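Local coordinates for protein dihydroorotase (Saccharomyces cerevisiae S288C, PDB 6L0A) that catalyses the zinc-dependent interconversion of N-carbamoyl-L-aspartate and dihydroorotate, the third step of de novo pyrimidine biosynthesis, at residues C[157-161]-C[180-186]. Sequence-based numbering, arbitrary orientation.
Sequences EEAFL and HCTSESA. With ZN (zinc ion), chain L.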
loop_
_atom_site.group_PDB
_atom_site.type_symbol
_atom_site.label_atom_id
_atom_site.label_comp_id
_atom_site.label_asym_id
_atom_site.label_seq_id
_atom_site.Cartn_x
_atom_site.Cartn_y
_atom_site.Cartn_z
ATOM N N GLU C 157 6.031 11.891 -6.283
ATOM C CA GLU C 157 7.338 12.504 -6.065
ATOM C C GLU C 157 8.018 12.840 -7.393
ATOM O O GLU C 157 8.497 13.965 -7.592
ATOM C CB GLU C 157 8.216 11.569 -5.232
ATOM C CG GLU C 157 9.612 12.080 -5.034
ATOM C CD GLU C 157 10.399 11.219 -4.070
ATOM O OE1 GLU C 157 11.423 10.660 -4.483
ATOM O OE2 GLU C 157 9.990 11.090 -2.901
ATOM N N GLU C 158 8.060 11.879 -8.318
ATOM C CA GLU C 158 8.591 12.155 -9.652
ATOM C C GLU C 158 7.864 13.325 -10.305
ATOM O O GLU C 158 8.497 14.184 -10.939
ATOM C CB GLU C 158 8.478 10.905 -10.519
ATOM C CG GLU C 158 9.109 11.013 -11.891
ATOM C CD GLU C 158 8.998 9.699 -12.642
ATOM O OE1 GLU C 158 8.100 9.571 -13.502
ATOM O OE2 GLU C 158 9.789 8.778 -12.344
ATOM N N ALA C 159 6.537 13.390 -10.140
ATOM C CA ALA C 159 5.753 14.472 -10.733
ATOM C C ALA C 159 6.117 15.838 -10.155
ATOM O O ALA C 159 5.906 16.856 -10.818
ATOM C CB ALA C 159 4.261 14.215 -10.534
ATOM N N PHE C 160 6.649 15.873 -8.935
ATOM C CA PHE C 160 7.047 17.115 -8.285
ATOM C C PHE C 160 8.387 17.646 -8.784
ATOM O O PHE C 160 8.678 18.834 -8.593
ATOM C CB PHE C 160 7.129 16.891 -6.769
ATOM C CG PHE C 160 7.413 18.136 -5.979
ATOM C CD1 PHE C 160 6.366 18.939 -5.530
ATOM C CD2 PHE C 160 8.719 18.504 -5.671
ATOM C CE1 PHE C 160 6.619 20.088 -4.791
ATOM C CE2 PHE C 160 8.977 19.656 -4.948
ATOM C CZ PHE C 160 7.920 20.443 -4.499
ATOM N N LEU C 161 9.214 16.794 -9.391
ATOM C CA LEU C 161 10.583 17.201 -9.696
ATOM C C LEU C 161 10.672 18.429 -10.604
ATOM O O LEU C 161 11.551 19.273 -10.358
ATOM C CB LEU C 161 11.348 16.009 -10.283
ATOM C CG LEU C 161 11.573 14.850 -9.304
ATOM C CD1 LEU C 161 12.288 13.693 -9.996
ATOM C CD2 LEU C 161 12.367 15.320 -8.093
ATOM N N HIS C 180 13.052 13.757 2.655
ATOM C CA HIS C 180 12.770 12.322 2.565
ATOM C C HIS C 180 12.533 11.804 1.151
ATOM O O HIS C 180 11.411 11.392 0.814
ATOM C CB HIS C 180 11.576 11.955 3.473
ATOM C CG HIS C 180 10.421 12.915 3.427
ATOM N ND1 HIS C 180 9.832 13.331 2.252
ATOM C CD2 HIS C 180 9.722 13.506 4.427
ATOM C CE1 HIS C 180 8.836 14.157 2.530
ATOM N NE2 HIS C 180 8.748 14.280 3.843
ATOM N N CYS C 181 13.584 11.806 0.324
ATOM C CA CYS C 181 13.473 11.262 -1.027
ATOM C C CYS C 181 13.144 9.782 -0.982
ATOM O O CYS C 181 13.662 9.036 -0.137
ATOM C CB CYS C 181 14.767 11.456 -1.818
ATOM S SG CYS C 181 15.045 13.143 -2.349
ATOM N N THR C 182 12.317 9.341 -1.932
ATOM C CA THR C 182 11.930 7.942 -1.961
ATOM C C THR C 182 12.110 7.263 -3.305
ATOM O O THR C 182 11.872 6.060 -3.387
ATOM C CB THR C 182 10.467 7.789 -1.535
ATOM O OG1 THR C 182 9.647 8.568 -2.420
ATOM C CG2 THR C 182 10.287 8.250 -0.113
ATOM N N SER C 183 12.497 7.986 -4.357
ATOM C CA SER C 183 12.512 7.419 -5.700
ATOM C C SER C 183 13.878 7.573 -6.347
ATOM O O SER C 183 14.609 8.533 -6.082
ATOM C CB SER C 183 11.459 8.081 -6.586
ATOM O OG SER C 183 11.797 9.429 -6.852
ATOM N N GLU C 184 14.222 6.604 -7.201
ATOM C CA GLU C 184 15.428 6.731 -8.010
ATOM C C GLU C 184 15.392 8.000 -8.841
ATOM O O GLU C 184 16.425 8.662 -9.023
ATOM C CB GLU C 184 15.597 5.510 -8.918
ATOM C CG GLU C 184 16.809 5.639 -9.817
ATOM C CD GLU C 184 17.000 4.465 -10.750
ATOM O OE1 GLU C 184 16.017 4.052 -11.397
ATOM O OE2 GLU C 184 18.136 3.954 -10.823
ATOM N N SER C 185 14.210 8.355 -9.358
ATOM C CA SER C 185 14.091 9.570 -10.155
ATOM C C SER C 185 14.546 10.786 -9.367
ATOM O O SER C 185 15.257 11.647 -9.899
ATOM C CB SER C 185 12.651 9.757 -10.637
ATOM O OG SER C 185 12.336 8.807 -11.634
ATOM N N ALA C 186 14.140 10.880 -8.095
ATOM C CA ALA C 186 14.542 12.024 -7.286
ATOM C C ALA C 186 16.042 12.022 -7.033
ATOM O O ALA C 186 16.678 13.082 -7.081
ATOM C CB ALA C 186 13.783 12.039 -5.961
HETATM ZN ZN ZN L . 6.851 14.499 4.805
#
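Glu157, in the first turn of helix 156-170, reaches into the loop that leads from zinc ligand His180 to helix 184-193, joining two neighbouring helices of the TIM-barrel-type amidohydrolase fold. Its CB points toward the loop, and with CG anti to the backbone N (chi1 176°) and the chain extended beyond it, the carboxylate is carried to the loop backbone. Glu157 CG passes 3.9 Å from Ser183 OG, and CD comes close to Thr182 OG1 and N. At the tip, Glu157 OE1 offers its syn lone pair to Thr182 N (3.0 Å) and takes Ser183 OG on its anti side at 2.7 Å; Ser183 N adds a weak bond. Glu157 OE2 is met from above the carboxylate plane, 52° out of it, by Thr182 OG1 at 2.6 Å. Glutamate suits this buried place because two acceptor oxygens can serve both backbone N-H groups and hydroxyls, while Lys234, bonded to Thr182 OG1, brings a likely positive charge nearby. An alanine in place of Glu157 would probably leave those N-H groups and both hydroxyls without their carboxylate acceptor. Ser183 suits the N-cap: its OG donates to Glu157 and accepts from Ala186 N, closing the first turn of the helix. A small residue fits next, since Glu157 OE1 comes within 3.1 Å of Ala186 CB; Leu161 CD2 packs beside that methyl at 4.2 Å. At the exposed margin, extended Glu158 spans to the short Ser185, whose OG donates to the anti side of OE2. Upstream, His180 NE2 binds the zinc ion at 2.1 Å.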